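Local coordinates for beta-lactamase domain protein (Burkholderia ambifaria, PDB 5I0P) that is probably a hydrolase of the metallo-beta-lactamase superfamily, binding two zinc ions at the edge of its two beta-sheets, although its substrate is not established, at residues L99-H102 with D106-G109; R203-V208 with V227-D232; G231-P236 with G262-M267; I238-S243 with A255-S260; T271-L274 with P280-G283. All coordinates share one frame; numbering follows the deposited sequence.

Five contacts follow the chain from the first zinc ligands to the edge of the second sheet. Contact 1 closes a very short turn between strand 95-99 and helix 105-108. Contact 2 spans strand 217-222, bringing together side chains from the strands next to it, and its later segment runs into Asp232 at the zinc ions. Contact 3 begins on that same segment and closes a long loop by bringing helix 262-265 back to it; contact 4 lies wholly within this loop and ties its middle to helix 253-260. Contact 5 then forms the hairpin beside strand 227-231. Contacts 1 and 2 meet through the shared metals, and no pair crosses.

Contact 1: residues L99-H102 with D106-G109; sequences LVTH and DHFG. With ZN (zinc ion), chain F; ZN (zinc ion), chain E.
Val100 begins the contact by setting its CG1 methyl 3.9 Å from CD1 of Phe108, the two side chains meeting at about a right angle. CG2 lies almost as near the same ring carbon, a fork of methyls against one corner of the phenyl group. At Thr101 the hydroxyl OG1 takes the hydrogen bond from ND1 of His102, 2.9 Å long, which, with the zinc bond at NE2, restrains the rotation of that imidazole. OG1 also lies beside ND1 of His107, whose own hydrogen bond goes to Asp70. His102, with CG between the backbone N and the carbonyl carbon (chi1 68°), brings its ring edge-on to the face of His107: CE1 stands 3.1 Å above the His107 plane, over its centre, with the planes at 50°. The stack leaves each NE2 on a different metal, His102 NE2 2.4 Å from one zinc ion and His107 NE2 2.3 Å from the other. With His104 and Asp106, whose OD1 also reaches the second zinc, His102 and His107 form the HxHxDH motif of the metallo-beta-lactamase superfamily. The turn follows strand 95-99 into helix 105-108; Val100 and Phe108 pack on strand 126-130, while Thr101 touches strand 217-222.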
# COMPACT_ATOMS: atom_id res chain seq x y z
N LEU A 99 -11.75 3.70 -7.11
CA LEU A 99 -11.39 3.73 -5.71
C LEU A 99 -9.90 3.42 -5.58
O LEU A 99 -9.40 2.53 -6.27
CB LEU A 99 -12.24 2.74 -4.96
CG LEU A 99 -12.35 2.89 -3.46
CD1 LEU A 99 -13.66 2.33 -2.98
CD2 LEU A 99 -11.15 2.15 -2.82
N VAL A 100 -9.20 4.15 -4.72
CA VAL A 100 -7.75 4.00 -4.58
C VAL A 100 -7.37 3.79 -3.11
O VAL A 100 -7.76 4.56 -2.23
CB VAL A 100 -7.00 5.21 -5.16
CG1 VAL A 100 -5.52 5.17 -4.77
CG2 VAL A 100 -7.18 5.21 -6.67
N THR A 101 -6.57 2.75 -2.84
CA THR A 101 -6.23 2.42 -1.46
C THR A 101 -5.30 3.46 -0.83
O THR A 101 -5.41 3.77 0.36
CB THR A 101 -5.59 1.02 -1.40
OG1 THR A 101 -4.44 0.94 -2.26
CG2 THR A 101 -6.57 -0.05 -1.79
N HIS A 102 -4.35 3.98 -1.60
CA HIS A 102 -3.36 4.88 -1.06
C HIS A 102 -2.56 5.43 -2.23
O HIS A 102 -2.71 4.97 -3.36
CB HIS A 102 -2.48 4.19 0.00
CG HIS A 102 -1.55 3.13 -0.52
ND1 HIS A 102 -1.98 1.92 -1.03
CD2 HIS A 102 -0.19 3.08 -0.55
CE1 HIS A 102 -0.94 1.18 -1.36
NE2 HIS A 102 0.15 1.86 -1.08
N ASP A 106 2.10 2.96 -7.93
CA ASP A 106 1.55 1.77 -8.56
C ASP A 106 0.05 1.63 -8.28
O ASP A 106 -0.64 0.95 -9.06
CB ASP A 106 2.36 0.51 -8.17
CG ASP A 106 2.67 0.40 -6.66
OD1 ASP A 106 2.59 -0.74 -6.11
OD2 ASP A 106 2.99 1.42 -6.00
N HIS A 107 -0.48 2.29 -7.24
CA HIS A 107 -1.92 2.24 -6.99
C HIS A 107 -2.69 3.38 -7.61
O HIS A 107 -3.84 3.18 -8.04
CB HIS A 107 -2.18 2.19 -5.49
CG HIS A 107 -1.53 1.03 -4.82
ND1 HIS A 107 -2.24 -0.08 -4.39
CD2 HIS A 107 -0.23 0.76 -4.58
CE1 HIS A 107 -1.40 -0.95 -3.85
NE2 HIS A 107 -0.18 -0.47 -3.96
N PHE A 108 -2.04 4.54 -7.78
CA PHE A 108 -2.67 5.82 -8.02
C PHE A 108 -2.32 6.42 -9.37
O PHE A 108 -3.05 7.31 -9.82
CB PHE A 108 -2.25 6.81 -6.93
CG PHE A 108 -3.02 8.09 -6.89
CD1 PHE A 108 -4.39 8.11 -7.00
CD2 PHE A 108 -2.35 9.30 -6.67
CE1 PHE A 108 -5.11 9.33 -6.93
CE2 PHE A 108 -3.04 10.50 -6.55
CZ PHE A 108 -4.44 10.51 -6.70
N GLY A 109 -1.27 5.94 -10.03
CA GLY A 109 -0.75 6.61 -11.22
C GLY A 109 -1.79 6.83 -12.31
O GLY A 109 -1.86 7.91 -12.90
ZN ZN F . 1.92 -1.32 -3.60
ZN ZN E . 2.48 1.20 -1.20

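Contact 2: residues R203-V208 with V227-D232; sequences RTWRVV and VLISGD. With ZN (zinc ion), chain E; ZN (zinc ion), chain F.
In the second beta-sheet of the metallo-beta-lactamase fold, Trp205 of strand 203-210 reaches Val227 and Ile229 of strand 227-231 past the intervening strand 217-222. The backbones are too far apart to pair, 8.7 Å between CA of Trp205 and CA of Leu228, so the large indole spans the gap. With CG anti to the carbonyl carbon (chi1 -61°), the indole swings its six-membered ring toward the second strand. Ile229 meets this ring from above: CD1 sits 4.2 Å from its centroid and 25° off the ring normal, a CH-pi contact over the face. Its CG1 follows close to CZ3, the two side chains crossing at about a right angle. Val227 comes instead to the rim, near the ring plane, where CG1 is 3.6 Å from CH2. One flat group is thus held both at an edge and on a face, which limits its tilt. Trp205 also lies on Leu220 and Ser222 of the strand between. Further along, strand 227-231 delivers Asp232 to the metals: OD2 binds one zinc ion at 2.1 Å and the other at 2.4 Å, while OD1 adds a longer 2.5 Å bond to the second. The bridging carboxylate follows a strand whose contact with Trp205 is wholly apolar, resting on dispersion and shape complementarity rather than on polar bonds between the two segments.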
# COMPACT_ATOMS: atom_id res chain seq x y z
N ARG A 203 -22.25 -6.25 -1.60
CA ARG A 203 -21.47 -6.23 -0.39
C ARG A 203 -21.47 -4.84 0.23
O ARG A 203 -21.69 -3.82 -0.43
CB ARG A 203 -20.05 -6.68 -0.65
CG ARG A 203 -19.93 -8.14 -1.03
CD ARG A 203 -18.44 -8.54 -1.31
NE ARG A 203 -18.36 -9.92 -1.74
CZ ARG A 203 -18.50 -10.28 -3.01
NH1 ARG A 203 -18.71 -9.36 -3.93
NH2 ARG A 203 -18.40 -11.56 -3.35
N THR A 204 -21.25 -4.83 1.53
CA THR A 204 -20.88 -3.62 2.25
C THR A 204 -19.41 -3.77 2.61
O THR A 204 -19.05 -4.61 3.43
CB THR A 204 -21.75 -3.46 3.49
OG1 THR A 204 -23.09 -3.29 3.07
CG2 THR A 204 -21.32 -2.22 4.29
N TRP A 205 -18.57 -2.99 1.95
CA TRP A 205 -17.14 -2.94 2.26
C TRP A 205 -16.92 -1.84 3.29
O TRP A 205 -17.33 -0.68 3.07
CB TRP A 205 -16.33 -2.66 1.01
CG TRP A 205 -16.44 -3.67 -0.03
CD1 TRP A 205 -17.36 -3.71 -1.04
CD2 TRP A 205 -15.58 -4.81 -0.23
NE1 TRP A 205 -17.13 -4.79 -1.85
CE2 TRP A 205 -16.04 -5.48 -1.38
CE3 TRP A 205 -14.46 -5.31 0.46
CZ2 TRP A 205 -15.43 -6.65 -1.86
CZ3 TRP A 205 -13.84 -6.47 -0.03
CH2 TRP A 205 -14.34 -7.13 -1.17
N ARG A 206 -16.31 -2.20 4.41
CA ARG A 206 -16.02 -1.26 5.49
C ARG A 206 -14.62 -0.68 5.31
O ARG A 206 -13.66 -1.42 5.11
CB ARG A 206 -16.17 -1.99 6.83
CG ARG A 206 -15.96 -1.13 8.07
CD ARG A 206 -17.05 -1.39 9.10
NE ARG A 206 -18.40 -1.28 8.53
CZ ARG A 206 -19.16 -0.19 8.62
NH1 ARG A 206 -18.71 0.89 9.25
NH2 ARG A 206 -20.37 -0.18 8.08
N VAL A 207 -14.49 0.65 5.38
CA VAL A 207 -13.16 1.24 5.28
C VAL A 207 -12.37 0.95 6.54
O VAL A 207 -12.82 1.24 7.65
CB VAL A 207 -13.24 2.75 5.05
CG1 VAL A 207 -11.84 3.40 5.28
CG2 VAL A 207 -13.75 3.06 3.64
N VAL A 208 -11.18 0.37 6.37
CA VAL A 208 -10.27 0.11 7.47
C VAL A 208 -8.96 0.85 7.17
O VAL A 208 -8.26 0.53 6.19
CB VAL A 208 -10.05 -1.39 7.69
CG1 VAL A 208 -9.03 -1.63 8.81
CG2 VAL A 208 -11.39 -2.06 8.03
N VAL A 227 -14.12 -11.18 3.14
CA VAL A 227 -13.15 -10.80 2.12
C VAL A 227 -12.45 -9.53 2.56
O VAL A 227 -13.09 -8.63 3.11
CB VAL A 227 -13.80 -10.57 0.75
CG1 VAL A 227 -12.70 -10.26 -0.28
CG2 VAL A 227 -14.73 -11.75 0.37
N LEU A 228 -11.14 -9.45 2.32
CA LEU A 228 -10.35 -8.29 2.71
C LEU A 228 -9.50 -7.84 1.54
O LEU A 228 -8.58 -8.56 1.13
CB LEU A 228 -9.49 -8.61 3.92
CG LEU A 228 -8.58 -7.47 4.36
CD1 LEU A 228 -9.39 -6.36 5.01
CD2 LEU A 228 -7.46 -7.95 5.27
N ILE A 229 -9.78 -6.65 0.99
CA ILE A 229 -8.84 -5.99 0.07
C ILE A 229 -7.80 -5.28 0.93
O ILE A 229 -8.11 -4.29 1.60
CB ILE A 229 -9.54 -5.03 -0.90
CG1 ILE A 229 -10.42 -5.86 -1.86
CG2 ILE A 229 -8.52 -4.20 -1.66
CD1 ILE A 229 -11.41 -5.07 -2.69
N SER A 230 -6.58 -5.81 0.96
CA SER A 230 -5.66 -5.41 2.01
C SER A 230 -4.70 -4.32 1.57
O SER A 230 -3.98 -3.79 2.43
CB SER A 230 -4.87 -6.61 2.52
OG SER A 230 -3.98 -7.12 1.56
N GLY A 231 -4.71 -3.93 0.30
CA GLY A 231 -3.77 -2.91 -0.15
C GLY A 231 -2.35 -3.40 0.07
O GLY A 231 -2.02 -4.56 -0.20
N ASP A 232 -1.50 -2.53 0.60
CA ASP A 232 -0.15 -2.93 0.94
C ASP A 232 0.01 -3.23 2.43
O ASP A 232 1.14 -3.46 2.87
CB ASP A 232 0.86 -1.85 0.57
CG ASP A 232 1.11 -1.72 -0.92
OD1 ASP A 232 0.65 -2.50 -1.77
OD2 ASP A 232 1.83 -0.78 -1.26
ZN ZN E . 2.48 1.20 -1.20
ZN ZN F . 1.92 -1.32 -3.60

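Contact 3: residues G231-P236 with G262-M267; sequences GDMVLP and GRYETM. With ZN (zinc ion), chain E; ZN (zinc ion), chain F.
Val234 lays its CG2 methyl over one face of the Tyr264 ring, 4.1 Å from the centroid and 27° off the normal, a CH-pi contact. The loop carrying it follows strand 227-231 of the metallo-beta-lactamase fold and begins beside the metal-bridging Asp232, while Tyr264 belongs to the short helix 262-265. The methyl is not centred but drawn toward CD2, its nearest ring carbon at 3.7 Å, and the two side chains pass each other heading in opposite directions. On the other face of the ring lies CB of Arg263, the preceding residue of the helix, 4.3 Å above the plane and over its centre, so the phenol is held between two aliphatic groups. Met233 meets the far end of the ring. Its CB is 3.6 Å from the tyrosine OH, and CG is equally near, the methionine running across the tyrosine at about a right angle before it bends at both chi2 and chi3. The bends bring CE round toward Ser260 of helix 253-260, while the side chain also lies near His213 and His217. Ile288 and Val284 of helix 284-308 and Ala219 of strand 217-222 also touch the tyrosine, which thus fills the space where the loop after the metal ligand, a long helix and the sheet converge. On the helix side the turn closes just past the tyrosine, where Met267 N donates to Tyr264 O at 3.0 Å.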
# COMPACT_ATOMS: atom_id res chain seq x y z
N GLY A 231 -4.71 -3.93 0.30
CA GLY A 231 -3.77 -2.91 -0.15
C GLY A 231 -2.35 -3.40 0.07
O GLY A 231 -2.02 -4.56 -0.20
N ASP A 232 -1.50 -2.53 0.60
CA ASP A 232 -0.15 -2.93 0.94
C ASP A 232 0.01 -3.23 2.43
O ASP A 232 1.14 -3.46 2.87
CB ASP A 232 0.86 -1.85 0.57
CG ASP A 232 1.11 -1.72 -0.92
OD1 ASP A 232 0.65 -2.50 -1.77
OD2 ASP A 232 1.83 -0.78 -1.26
N MET A 233 -1.07 -3.21 3.22
CA MET A 233 -0.89 -3.36 4.67
C MET A 233 -0.56 -4.81 5.05
O MET A 233 0.24 -5.04 5.96
CB MET A 233 -2.13 -2.87 5.43
CG MET A 233 -2.31 -1.39 5.31
SD MET A 233 -1.00 -0.45 6.15
CE MET A 233 -1.27 -0.88 7.88
N VAL A 234 -1.15 -5.78 4.36
CA VAL A 234 -0.84 -7.20 4.61
C VAL A 234 -0.50 -7.85 3.28
O VAL A 234 -1.40 -8.10 2.46
CB VAL A 234 -1.99 -7.97 5.28
CG1 VAL A 234 -1.50 -9.36 5.71
CG2 VAL A 234 -2.61 -7.17 6.46
N LEU A 235 0.79 -8.10 3.05
CA LEU A 235 1.21 -8.77 1.85
C LEU A 235 1.72 -10.17 2.19
O LEU A 235 2.39 -10.36 3.20
CB LEU A 235 2.28 -7.97 1.13
CG LEU A 235 1.89 -6.53 0.86
CD1 LEU A 235 3.11 -5.71 0.37
CD2 LEU A 235 0.77 -6.45 -0.11
N PRO A 236 1.34 -11.19 1.40
CA PRO A 236 1.67 -12.57 1.81
C PRO A 236 3.15 -12.88 1.73
O PRO A 236 3.65 -13.65 2.55
CB PRO A 236 0.81 -13.45 0.86
CG PRO A 236 0.56 -12.61 -0.34
CD PRO A 236 0.44 -11.17 0.22
N GLY A 262 -3.20 -4.75 14.12
CA GLY A 262 -4.21 -5.31 14.98
C GLY A 262 -5.60 -5.31 14.39
O GLY A 262 -6.42 -6.14 14.78
N ARG A 263 -5.88 -4.42 13.44
CA ARG A 263 -7.18 -4.39 12.77
C ARG A 263 -7.48 -5.67 11.98
O ARG A 263 -8.65 -6.07 11.84
CB ARG A 263 -7.22 -3.19 11.83
CG ARG A 263 -7.09 -1.84 12.51
CD ARG A 263 -8.21 -1.59 13.54
NE ARG A 263 -9.60 -1.79 13.07
CZ ARG A 263 -10.32 -0.92 12.35
NH1 ARG A 263 -9.80 0.24 11.96
NH2 ARG A 263 -11.57 -1.20 12.02
N TYR A 264 -6.47 -6.33 11.44
CA TYR A 264 -6.73 -7.54 10.68
C TYR A 264 -6.56 -8.79 11.53
O TYR A 264 -7.24 -9.78 11.26
CB TYR A 264 -5.81 -7.59 9.46
CG TYR A 264 -5.61 -6.22 8.87
CD1 TYR A 264 -6.58 -5.65 8.09
CD2 TYR A 264 -4.46 -5.49 9.16
CE1 TYR A 264 -6.42 -4.36 7.57
CE2 TYR A 264 -4.29 -4.24 8.66
CZ TYR A 264 -5.28 -3.65 7.87
OH TYR A 264 -5.11 -2.37 7.37
N GLU A 265 -5.74 -8.71 12.59
CA GLU A 265 -5.55 -9.84 13.51
C GLU A 265 -6.88 -10.34 14.07
O GLU A 265 -7.04 -11.55 14.29
CB GLU A 265 -4.64 -9.43 14.66
CG GLU A 265 -3.18 -9.85 14.57
CD GLU A 265 -2.30 -9.11 15.59
OE1 GLU A 265 -2.61 -7.96 15.96
OE2 GLU A 265 -1.28 -9.69 16.04
N THR A 266 -7.83 -9.45 14.33
CA THR A 266 -9.06 -9.89 14.98
C THR A 266 -10.12 -10.36 13.99
O THR A 266 -11.15 -10.88 14.44
CB THR A 266 -9.67 -8.77 15.85
OG1 THR A 266 -9.77 -7.56 15.10
CG2 THR A 266 -8.86 -8.56 17.12
N MET A 267 -9.90 -10.18 12.69
CA MET A 267 -10.85 -10.60 11.68
C MET A 267 -10.88 -12.13 11.61
O MET A 267 -10.07 -12.83 12.22
CB MET A 267 -10.47 -10.02 10.32
CG MET A 267 -10.58 -8.50 10.19
SD MET A 267 -9.97 -7.89 8.59
CE MET A 267 -10.09 -6.10 8.75
ZN ZN E . 2.48 1.20 -1.20
ZN ZN F . 1.92 -1.32 -3.60

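Contact 4: residues I238-S243 with A255-S260; sequences ISTNVS and ALYLES
Tyr257 extends its ring away from helix 253-260 with CG opposite the backbone N (chi1 174°), and Thr240 turns OG1 to meet it by setting that hydroxyl opposite its own carbonyl carbon (chi1 -62°). The threonine then crosses the phenol end at a slant. Its CB is 3.7 Å from Tyr257 CZ, and CG2 lies near CE1. The two hydroxyls, OG1 and OH, are 3.2 Å apart, but each has its principal partner in the loop before: Thr240 OG1 donates to Asp232 O, and Tyr257 OH donates to Met233 O. The carbonyls of the metal-bridging Asp232 and of the residue after it thus face two neighbouring hydroxyls. Tyr257 OH can accept as well, taking a hydrogen bond of 3.0 Å from a water molecule; this water also lies near Thr240 N, though at a distance so short that the bond is doubtful. Closer to the helix, Val242 CG2 rests 3.9 Å from Tyr257 CB and reaches CG, filling the angle between ring and backbone. The valine's surroundings include Pro253, Leu254 and Ala340, and Leu291 of helix 284-308 touches the tyrosine. Between the two contacting residues, Asn241 O accepts from ND1 of His213, a zinc ligand, while the Thr240 side chain packs on that same imidazole. The arrangement is a second shell around a metallo-beta-lactamase site, consistent with a role in positioning its ligands.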
# COMPACT_ATOMS: atom_id res chain seq x y z
N ILE A 238 5.95 -10.44 0.95
CA ILE A 238 6.95 -9.42 1.18
C ILE A 238 6.50 -8.54 2.34
O ILE A 238 5.31 -8.42 2.63
CB ILE A 238 7.21 -8.57 -0.07
CG1 ILE A 238 6.01 -7.72 -0.39
CG2 ILE A 238 7.43 -9.48 -1.29
CD1 ILE A 238 6.20 -6.93 -1.64
N SER A 239 7.46 -7.89 2.99
CA SER A 239 7.02 -7.02 4.06
C SER A 239 6.57 -5.66 3.50
O SER A 239 6.87 -5.29 2.37
CB SER A 239 8.11 -6.85 5.11
OG SER A 239 9.23 -6.24 4.52
N THR A 240 5.81 -4.94 4.32
CA THR A 240 5.30 -3.63 3.93
C THR A 240 6.35 -2.57 4.19
O THR A 240 6.95 -2.54 5.27
CB THR A 240 4.02 -3.31 4.70
OG1 THR A 240 3.01 -4.27 4.39
CG2 THR A 240 3.54 -1.92 4.40
N ASN A 241 6.61 -1.71 3.21
CA ASN A 241 7.58 -0.65 3.42
C ASN A 241 7.13 0.32 4.51
O ASN A 241 5.98 0.77 4.52
CB ASN A 241 7.87 0.14 2.16
CG ASN A 241 8.84 1.27 2.45
OD1 ASN A 241 10.03 1.02 2.63
ND2 ASN A 241 8.33 2.50 2.57
N VAL A 242 8.05 0.64 5.41
CA VAL A 242 7.88 1.57 6.52
C VAL A 242 9.10 2.48 6.54
O VAL A 242 10.23 1.99 6.56
CB VAL A 242 7.72 0.83 7.86
CG1 VAL A 242 7.81 1.77 8.98
CG2 VAL A 242 6.35 0.14 7.91
N SER A 243 8.90 3.79 6.41
CA SER A 243 10.06 4.67 6.33
C SER A 243 9.82 6.01 7.01
O SER A 243 8.69 6.48 7.14
CB SER A 243 10.52 4.91 4.90
OG SER A 243 11.22 3.77 4.44
N ALA A 255 5.89 1.84 14.59
CA ALA A 255 4.91 1.64 15.64
C ALA A 255 3.48 1.81 15.11
O ALA A 255 2.60 1.01 15.43
CB ALA A 255 5.19 2.59 16.79
N LEU A 256 3.24 2.84 14.29
CA LEU A 256 1.92 3.01 13.68
C LEU A 256 1.53 1.77 12.88
O LEU A 256 0.38 1.32 12.95
CB LEU A 256 1.93 4.25 12.76
CG LEU A 256 2.05 5.58 13.53
CD1 LEU A 256 2.27 6.82 12.63
CD2 LEU A 256 0.81 5.71 14.35
N TYR A 257 2.48 1.22 12.13
CA TYR A 257 2.18 0.07 11.30
C TYR A 257 1.86 -1.15 12.15
O TYR A 257 0.89 -1.87 11.89
CB TYR A 257 3.32 -0.21 10.35
CG TYR A 257 3.11 -1.47 9.56
CD1 TYR A 257 2.17 -1.52 8.53
CD2 TYR A 257 3.85 -2.63 9.87
CE1 TYR A 257 1.98 -2.70 7.81
CE2 TYR A 257 3.66 -3.80 9.15
CZ TYR A 257 2.73 -3.83 8.13
OH TYR A 257 2.55 -5.02 7.43
N LEU A 258 2.70 -1.41 13.16
CA LEU A 258 2.47 -2.54 14.03
C LEU A 258 1.15 -2.39 14.78
O LEU A 258 0.49 -3.38 15.10
CB LEU A 258 3.65 -2.70 15.01
CG LEU A 258 4.99 -3.05 14.33
CD1 LEU A 258 6.14 -3.11 15.33
CD2 LEU A 258 4.93 -4.32 13.49
N GLU A 259 0.76 -1.16 15.09
CA GLU A 259 -0.53 -0.97 15.72
C GLU A 259 -1.66 -1.18 14.71
O GLU A 259 -2.65 -1.85 15.01
CB GLU A 259 -0.60 0.40 16.35
CG GLU A 259 -1.90 0.75 17.05
CD GLU A 259 -1.92 2.22 17.46
OE1 GLU A 259 -2.53 2.53 18.51
OE2 GLU A 259 -1.30 3.06 16.76
N SER A 260 -1.51 -0.67 13.49
CA SER A 260 -2.53 -0.89 12.47
C SER A 260 -2.77 -2.38 12.20
O SER A 260 -3.90 -2.79 11.89
CB SER A 260 -2.12 -0.18 11.19
OG SER A 260 -2.04 1.20 11.38
O HOH W 1 5.37 -5.75 6.66

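Contact 5: residues T271-L274 with P280-G283; sequences TLVL and PFRG
Val273 and Phe281 stand side by side, pointing the same way, at the hydrogen-bonded pair of an antiparallel hairpin. The phenyl ring turns its face to the valine: CB lies 3.5 Å above the ring plane, displaced toward the rim, and CG1 comes equally close to CE1. This pose depends on the Phe281 chi1 of 74°, which places CG between the backbone N and the carbonyl carbon and folds the ring back over its strand partner. Beneath it two backbone bonds join the same residues, Val273 N to Phe281 O at 2.8 Å and nearly straight (167°), and Phe281 N to Val273 O at 3.1 Å. Val273 O also has a weaker CA-H...O contact, 3.2 Å from Pro280 CA. Arg282 is extended from CG to NE and lays a face of its guanidinium over Leu272, whose CB is 3.7 Å from NH2; NE is held by Asp270 O, which steadies that plane. At the turn end of the hairpin the proline ring leans obliquely on Leu274, CB being 3.7 Å from CD2. Across the open end, a water molecule accepts from Gly283 N at 2.8 Å and lies close to Thr271 O. Gly283 is the N-cap residue of helix 284-308. The short, weakly bonded strand 281-282 lies at one edge of the second sheet, and strand 272-275 runs parallel to strand 227-231 on its other side. Leu274 and Pro280 pack against strands 31-34 and 37-43 of the first sheet, while Phe281 lies on Pro236 and Tyr18.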
# COMPACT_ATOMS: atom_id res chain seq x y z
N THR A 271 -10.65 -15.51 6.55
CA THR A 271 -10.82 -14.36 5.68
C THR A 271 -9.98 -14.52 4.44
O THR A 271 -8.80 -14.88 4.50
CB THR A 271 -10.46 -13.06 6.41
OG1 THR A 271 -11.29 -12.91 7.56
CG2 THR A 271 -10.65 -11.84 5.51
N LEU A 272 -10.60 -14.28 3.30
CA LEU A 272 -9.90 -14.22 2.04
C LEU A 272 -9.24 -12.85 1.98
O LEU A 272 -9.91 -11.84 2.14
CB LEU A 272 -10.88 -14.42 0.89
CG LEU A 272 -10.31 -14.35 -0.52
CD1 LEU A 272 -9.20 -15.40 -0.63
CD2 LEU A 272 -11.41 -14.56 -1.59
N VAL A 273 -7.92 -12.83 1.88
CA VAL A 273 -7.15 -11.61 1.75
C VAL A 273 -6.82 -11.41 0.28
O VAL A 273 -6.34 -12.33 -0.39
CB VAL A 273 -5.86 -11.66 2.59
CG1 VAL A 273 -5.16 -10.31 2.55
CG2 VAL A 273 -6.17 -12.08 4.03
N LEU A 274 -7.10 -10.20 -0.24
CA LEU A 274 -6.76 -9.81 -1.60
C LEU A 274 -5.66 -8.76 -1.52
O LEU A 274 -5.94 -7.57 -1.32
CB LEU A 274 -7.99 -9.31 -2.35
CG LEU A 274 -9.17 -10.31 -2.34
CD1 LEU A 274 -10.38 -9.83 -3.14
CD2 LEU A 274 -8.73 -11.60 -2.91
N PRO A 280 -4.02 -13.99 -3.79
CA PRO A 280 -5.09 -14.14 -2.78
C PRO A 280 -4.77 -15.32 -1.86
O PRO A 280 -4.25 -16.35 -2.29
CB PRO A 280 -6.35 -14.41 -3.61
CG PRO A 280 -6.09 -13.80 -4.96
CD PRO A 280 -4.56 -13.89 -5.16
N PHE A 281 -5.04 -15.13 -0.57
CA PHE A 281 -4.67 -16.15 0.39
C PHE A 281 -5.56 -16.08 1.62
O PHE A 281 -6.20 -15.07 1.92
CB PHE A 281 -3.21 -16.02 0.81
CG PHE A 281 -2.95 -14.86 1.73
CD1 PHE A 281 -2.73 -13.59 1.24
CD2 PHE A 281 -2.91 -15.04 3.10
CE1 PHE A 281 -2.44 -12.53 2.09
CE2 PHE A 281 -2.65 -13.96 3.96
CZ PHE A 281 -2.42 -12.72 3.44
N ARG A 282 -5.60 -17.20 2.33
CA ARG A 282 -6.19 -17.27 3.64
C ARG A 282 -5.07 -17.54 4.65
O ARG A 282 -4.10 -18.23 4.35
CB ARG A 282 -7.27 -18.37 3.71
CG ARG A 282 -8.54 -18.01 2.97
CD ARG A 282 -9.73 -18.98 3.18
NE ARG A 282 -10.95 -18.34 2.67
CZ ARG A 282 -11.38 -18.41 1.40
NH1 ARG A 282 -10.70 -19.13 0.53
NH2 ARG A 282 -12.48 -17.75 1.02
N GLY A 283 -5.24 -17.01 5.85
CA GLY A 283 -4.22 -17.12 6.86
C GLY A 283 -3.71 -15.76 7.26
O GLY A 283 -2.51 -15.57 7.48
O HOH W 2 -7.52 -15.53 6.58